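Long-range contact in mRNA-capping enzyme subunit alpha (Saccharomyces cerevisiae, PDB 3KYH), which transfers GMP from GTP to the 5'-diphosphate end of RNA through a covalent enzyme-GMP intermediate, the second step of mRNA capping: residues T73-N85 / G92-L104. Residues are numbered along the deposited sequence; the frame is centred on the assembly and turned at random.
Sequences TDGLRVLMFIVIN and GCFMIDRENNYYL
Phe81 N donates to Phe94 O over 2.7 Å with an angle of 163° at the hydrogen, the shortest bond of an antiparallel beta hairpin in the catalytic domain of the guanylyltransferase. Phe94 N answers to Phe81 O, and two residues back along the strand Leu79 N to Ile96 O (3.0 Å) pairs with Ile96 N to Leu79 O; these reciprocal bonds define two hydrogen-bonded pairs, with Met80 and Met95 as the non-hydrogen-bonded pair between them. The axes of strands 76-84 and 92-96 run at 145°, evidence of a marked twist.

Side chains alternate between the two faces. On one, Leu79 and Ile96 run alongside each other in the same direction, Leu79 CD1 3.8 Å from Ile96 CD1, and an alanine in place of Leu79 would probably open a gap beside that Ile96 methyl and lose the contact with the side chain of Asp132 on strand 129-139. Ile96 CG2 sits over a face of the Tyr102 ring, offset toward its rim, while helix 23-35 packs Val32 against Phe81 and Tyr102.

The other face gathers sulfur: Met80 SD lies 3.9 Å from Met95 SD where the two chains cross at a slant, and Met80 CE is 3.8 Å from Cys93 SG. In Met80 a first torsion of -180° carries CG to the side opposite the backbone N, and bends at the next two torsions bring the sulfur to its partners.

Arg77 NH2 forms a salt bridge with Asp132 OD2; the side chain of Arg98 is about 6 Å from that of the active-site Lys72. The two like-charged guanidinium groups come near each other, Arg98 NH1 lying beside that of Arg77, close to its plane and 4.3 Å from Arg77 NH1.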
loop_
_atom_site.group_PDB
_atom_site.type_symbol
_atom_site.label_atom_id
_atom_site.label_comp_id
_atom_site.label_asym_id
_atom_site.label_seq_id
_atom_site.Cartn_x
_atom_site.Cartn_y
_atom_site.Cartn_z
ATOM N N THR C 73 -24.833 -46.739 -8.961
ATOM C CA THR C 73 -23.385 -46.850 -8.721
ATOM C C THR C 73 -22.812 -45.554 -8.153
ATOM O O THR C 73 -23.103 -44.473 -8.682
ATOM C CB THR C 73 -22.593 -47.166 -9.990
ATOM O OG1 THR C 73 -23.097 -46.393 -11.086
ATOM C CG2 THR C 73 -22.681 -48.636 -10.336
ATOM N N ASP C 74 -22.033 -45.661 -7.075
ATOM C CA ASP C 74 -21.424 -44.494 -6.410
ATOM C C ASP C 74 -19.952 -44.292 -6.805
ATOM O O ASP C 74 -19.010 -44.378 -5.983
ATOM C CB ASP C 74 -21.623 -44.528 -4.882
ATOM C CG ASP C 74 -21.261 -43.199 -4.202
ATOM O OD1 ASP C 74 -20.051 -42.874 -4.086
ATOM O OD2 ASP C 74 -22.181 -42.490 -3.726
ATOM N N GLY C 75 -19.769 -44.017 -8.094
ATOM C CA GLY C 75 -18.447 -43.684 -8.603
ATOM C C GLY C 75 -18.316 -42.200 -8.889
ATOM O O GLY C 75 -18.913 -41.345 -8.194
ATOM N N LEU C 76 -17.525 -41.911 -9.926
ATOM C CA LEU C 76 -17.251 -40.554 -10.342
ATOM C C LEU C 76 -17.886 -40.402 -11.692
ATOM O O LEU C 76 -17.246 -40.766 -12.677
ATOM C CB LEU C 76 -15.741 -40.327 -10.449
ATOM C CG LEU C 76 -15.265 -38.866 -10.489
ATOM C CD1 LEU C 76 -15.462 -38.171 -9.139
ATOM C CD2 LEU C 76 -13.810 -38.717 -10.935
ATOM N N ARG C 77 -19.141 -39.937 -11.737
ATOM C CA ARG C 77 -19.829 -39.707 -13.022
ATOM C C ARG C 77 -19.007 -38.795 -13.938
ATOM O O ARG C 77 -18.752 -37.615 -13.653
ATOM C CB ARG C 77 -21.258 -39.173 -12.884
ATOM C CG ARG C 77 -21.968 -38.961 -14.251
ATOM C CD ARG C 77 -23.079 -39.987 -14.409
ATOM N NE ARG C 77 -24.028 -39.654 -15.467
ATOM C CZ ARG C 77 -24.814 -38.577 -15.465
ATOM N NH1 ARG C 77 -24.769 -37.698 -14.456
ATOM N NH2 ARG C 77 -25.627 -38.362 -16.496
ATOM N N VAL C 78 -18.687 -39.406 -15.072
ATOM C CA VAL C 78 -17.669 -39.017 -16.035
ATOM C C VAL C 78 -18.189 -39.577 -17.376
ATOM O O VAL C 78 -18.323 -40.817 -17.497
ATOM C CB VAL C 78 -16.352 -39.717 -15.565
ATOM C CG1 VAL C 78 -15.490 -40.221 -16.689
ATOM C CG2 VAL C 78 -15.534 -38.812 -14.691
ATOM N N LEU C 79 -18.570 -38.707 -18.330
ATOM C CA LEU C 79 -19.004 -39.227 -19.666
ATOM C C LEU C 79 -17.806 -39.691 -20.413
ATOM O O LEU C 79 -16.670 -39.392 -19.979
ATOM C CB LEU C 79 -19.832 -38.307 -20.591
ATOM C CG LEU C 79 -21.318 -38.678 -20.668
ATOM C CD1 LEU C 79 -22.217 -37.660 -20.029
ATOM C CD2 LEU C 79 -21.753 -38.821 -22.048
ATOM N N MET C 80 -18.080 -40.470 -21.465
ATOM C CA MET C 80 -17.036 -40.775 -22.450
ATOM C C MET C 80 -17.233 -39.962 -23.726
ATOM O O MET C 80 -18.358 -39.892 -24.267
ATOM C CB MET C 80 -16.966 -42.273 -22.778
ATOM C CG MET C 80 -15.878 -42.626 -23.794
ATOM S SD MET C 80 -14.260 -42.660 -23.011
ATOM C CE MET C 80 -13.889 -44.418 -23.072
ATOM N N PHE C 81 -16.146 -39.363 -24.206
ATOM C CA PHE C 81 -16.164 -38.663 -25.495
ATOM C C PHE C 81 -15.075 -39.157 -26.426
ATOM O O PHE C 81 -13.889 -39.035 -26.110
ATOM C CB PHE C 81 -16.019 -37.155 -25.289
ATOM C CG PHE C 81 -16.179 -36.332 -26.543
ATOM C CD1 PHE C 81 -17.105 -36.679 -27.533
ATOM C CD2 PHE C 81 -15.474 -35.127 -26.664
ATOM C CE1 PHE C 81 -17.283 -35.867 -28.649
ATOM C CE2 PHE C 81 -15.639 -34.296 -27.771
ATOM C CZ PHE C 81 -16.551 -34.672 -28.770
ATOM N N ILE C 82 -15.481 -39.740 -27.554
ATOM C CA ILE C 82 -14.486 -40.225 -28.535
ATOM C C ILE C 82 -14.622 -39.690 -29.951
ATOM O O ILE C 82 -15.635 -39.933 -30.641
ATOM C CB ILE C 82 -14.194 -41.763 -28.500
ATOM C CG1 ILE C 82 -15.435 -42.588 -28.125
ATOM C CG2 ILE C 82 -13.129 -42.062 -27.454
ATOM C CD1 ILE C 82 -16.398 -42.809 -29.229
ATOM N N VAL C 83 -13.577 -38.935 -30.323
ATOM C CA VAL C 83 -13.437 -38.214 -31.600
ATOM C C VAL C 83 -11.963 -38.171 -32.086
ATOM O O VAL C 83 -11.033 -38.205 -31.263
ATOM C CB VAL C 83 -14.030 -36.775 -31.515
ATOM C CG1 VAL C 83 -15.550 -36.790 -31.542
ATOM C CG2 VAL C 83 -13.532 -36.049 -30.273
ATOM N N ILE C 84 -11.780 -38.031 -33.408
ATOM C CA ILE C 84 -10.501 -38.226 -34.137
ATOM C C ILE C 84 -10.006 -36.887 -34.701
ATOM O O ILE C 84 -10.441 -36.467 -35.791
ATOM C CB ILE C 84 -10.707 -39.203 -35.340
ATOM C CG1 ILE C 84 -12.003 -40.022 -35.191
ATOM C CG2 ILE C 84 -9.443 -40.038 -35.615
ATOM C CD1 ILE C 84 -12.532 -40.622 -36.472
ATOM N N ASN C 85 -9.067 -36.258 -33.991
ATOM C CA ASN C 85 -8.754 -34.817 -34.148
ATOM C C ASN C 85 -8.492 -34.195 -35.546
ATOM O O ASN C 85 -7.452 -34.441 -36.162
ATOM C CB ASN C 85 -7.687 -34.374 -33.131
ATOM C CG ASN C 85 -6.292 -34.907 -33.451
ATOM O OD1 ASN C 85 -6.079 -36.113 -33.618
ATOM N ND2 ASN C 85 -5.328 -33.997 -33.522
ATOM N N GLY C 92 -9.183 -39.876 -30.081
ATOM C CA GLY C 92 -9.076 -39.319 -28.743
ATOM C C GLY C 92 -10.041 -39.890 -27.727
ATOM O O GLY C 92 -11.237 -40.005 -27.990
ATOM N N CYS C 93 -9.494 -40.161 -26.544
ATOM C CA CYS C 93 -10.216 -40.764 -25.431
ATOM C C CYS C 93 -10.427 -39.740 -24.321
ATOM O O CYS C 93 -9.471 -39.395 -23.607
ATOM C CB CYS C 93 -9.441 -41.980 -24.917
ATOM S SG CYS C 93 -10.445 -42.978 -23.830
ATOM N N PHE C 94 -11.666 -39.254 -24.207
ATOM C CA PHE C 94 -11.988 -38.083 -23.372
ATOM C C PHE C 94 -13.097 -38.268 -22.328
ATOM O O PHE C 94 -14.045 -39.041 -22.535
ATOM C CB PHE C 94 -12.257 -36.851 -24.245
ATOM C CG PHE C 94 -11.014 -36.233 -24.851
ATOM C CD1 PHE C 94 -10.194 -36.956 -25.735
ATOM C CD2 PHE C 94 -10.704 -34.892 -24.594
ATOM C CE1 PHE C 94 -9.053 -36.368 -26.290
ATOM C CE2 PHE C 94 -9.579 -34.282 -25.173
ATOM C CZ PHE C 94 -8.761 -35.015 -26.022
ATOM N N MET C 95 -12.972 -37.515 -21.226
ATOM C CA MET C 95 -13.785 -37.702 -20.011
ATOM C C MET C 95 -14.393 -36.414 -19.453
ATOM O O MET C 95 -13.668 -35.482 -19.132
ATOM C CB MET C 95 -12.934 -38.370 -18.920
ATOM C CG MET C 95 -12.536 -39.820 -19.168
ATOM S SD MET C 95 -13.912 -40.941 -19.543
ATOM C CE MET C 95 -13.399 -42.433 -18.636
ATOM N N ILE C 96 -15.712 -36.401 -19.271
ATOM C CA ILE C 96 -16.437 -35.200 -18.825
ATOM C C ILE C 96 -17.103 -35.324 -17.430
ATOM O O ILE C 96 -18.166 -35.955 -17.273
ATOM C CB ILE C 96 -17.403 -34.674 -19.949
ATOM C CG1 ILE C 96 -18.643 -35.562 -20.114
ATOM C CG2 ILE C 96 -16.660 -34.585 -21.298
ATOM C CD1 ILE C 96 -19.554 -35.184 -21.265
ATOM N N ASP C 97 -16.457 -34.722 -16.423
ATOM C CA ASP C 97 -16.905 -34.774 -15.006
ATOM C C ASP C 97 -18.126 -33.901 -14.702
ATOM O O ASP C 97 -18.749 -33.410 -15.637
ATOM C CB ASP C 97 -15.739 -34.583 -14.008
ATOM C CG ASP C 97 -14.999 -33.261 -14.192
ATOM O OD1 ASP C 97 -14.118 -32.884 -13.375
ATOM O OD2 ASP C 97 -15.313 -32.570 -15.174
ATOM N N ARG C 98 -18.488 -33.747 -13.423
ATOM C CA ARG C 98 -19.751 -33.105 -12.974
ATOM C C ARG C 98 -19.784 -31.605 -13.309
ATOM O O ARG C 98 -20.769 -31.048 -13.831
ATOM C CB ARG C 98 -19.962 -33.353 -11.464
ATOM C CG ARG C 98 -21.375 -33.043 -10.909
ATOM C CD ARG C 98 -22.331 -34.236 -10.962
ATOM N NE ARG C 98 -22.093 -35.175 -9.863
ATOM C CZ ARG C 98 -22.797 -36.283 -9.636
ATOM N NH1 ARG C 98 -23.804 -36.625 -10.436
ATOM N NH2 ARG C 98 -22.491 -37.055 -8.597
ATOM N N GLU C 99 -18.689 -30.948 -12.964
ATOM C CA GLU C 99 -18.367 -29.671 -13.568
ATOM C C GLU C 99 -17.807 -30.078 -14.944
ATOM O O GLU C 99 -17.125 -31.098 -15.039
ATOM C CB GLU C 99 -17.338 -28.946 -12.683
ATOM C CG GLU C 99 -16.947 -27.550 -13.134
ATOM C CD GLU C 99 -18.115 -26.589 -13.181
ATOM O OE1 GLU C 99 -18.659 -26.277 -12.105
ATOM O OE2 GLU C 99 -18.483 -26.156 -14.293
ATOM N N ASN C 100 -18.165 -29.359 -16.009
ATOM C CA ASN C 100 -17.730 -29.720 -17.372
ATOM C C ASN C 100 -16.234 -29.543 -17.631
ATOM O O ASN C 100 -15.776 -28.477 -18.083
ATOM C CB ASN C 100 -18.552 -28.994 -18.439
ATOM C CG ASN C 100 -19.631 -29.860 -19.028
ATOM O OD1 ASN C 100 -19.570 -30.258 -20.200
ATOM N ND2 ASN C 100 -20.618 -30.188 -18.205
ATOM N N ASN C 101 -15.487 -30.593 -17.300
ATOM C CA ASN C 101 -14.030 -30.575 -17.344
ATOM C C ASN C 101 -13.549 -31.854 -18.032
ATOM O O ASN C 101 -14.118 -32.925 -17.792
ATOM C CB ASN C 101 -13.470 -30.437 -15.928
ATOM C CG ASN C 101 -14.359 -29.573 -15.017
ATOM O OD1 ASN C 101 -14.587 -28.380 -15.279
ATOM N ND2 ASN C 101 -14.861 -30.183 -13.937
ATOM N N TYR C 102 -12.525 -31.738 -18.886
ATOM C CA TYR C 102 -12.205 -32.770 -19.885
ATOM C C TYR C 102 -10.898 -33.555 -19.680
ATOM O O TYR C 102 -9.795 -32.996 -19.768
ATOM C CB TYR C 102 -12.229 -32.140 -21.286
ATOM C CG TYR C 102 -13.603 -31.933 -21.903
ATOM C CD1 TYR C 102 -14.665 -31.384 -21.166
ATOM C CD2 TYR C 102 -13.825 -32.245 -23.254
ATOM C CE1 TYR C 102 -15.887 -31.175 -21.747
ATOM C CE2 TYR C 102 -15.063 -32.019 -23.853
ATOM C CZ TYR C 102 -16.085 -31.491 -23.089
ATOM O OH TYR C 102 -17.327 -31.294 -23.659
ATOM N N TYR C 103 -11.021 -34.872 -19.505
ATOM C CA TYR C 103 -9.855 -35.710 -19.202
ATOM C C TYR C 103 -9.290 -36.473 -20.416
ATOM O O TYR C 103 -10.038 -36.742 -21.358
ATOM C CB TYR C 103 -10.109 -36.554 -17.934
ATOM C CG TYR C 103 -10.345 -35.694 -16.685
ATOM C CD1 TYR C 103 -11.635 -35.417 -16.213
ATOM C CD2 TYR C 103 -9.271 -35.123 -15.999
ATOM C CE1 TYR C 103 -11.833 -34.607 -15.073
ATOM C CE2 TYR C 103 -9.449 -34.304 -14.884
ATOM C CZ TYR C 103 -10.725 -34.057 -14.420
ATOM O OH TYR C 103 -10.863 -33.245 -13.319
ATOM N N LEU C 104 -7.976 -36.732 -20.439
ATOM C CA LEU C 104 -7.315 -37.371 -21.601
ATOM C C LEU C 104 -6.586 -38.685 -21.334
ATOM O O LEU C 104 -5.378 -38.732 -21.078
ATOM C CB LEU C 104 -6.405 -36.407 -22.386
ATOM C CG LEU C 104 -6.315 -36.606 -23.921
ATOM C CD1 LEU C 104 -6.044 -35.271 -24.572
ATOM C CD2 LEU C 104 -5.336 -37.642 -24.517
#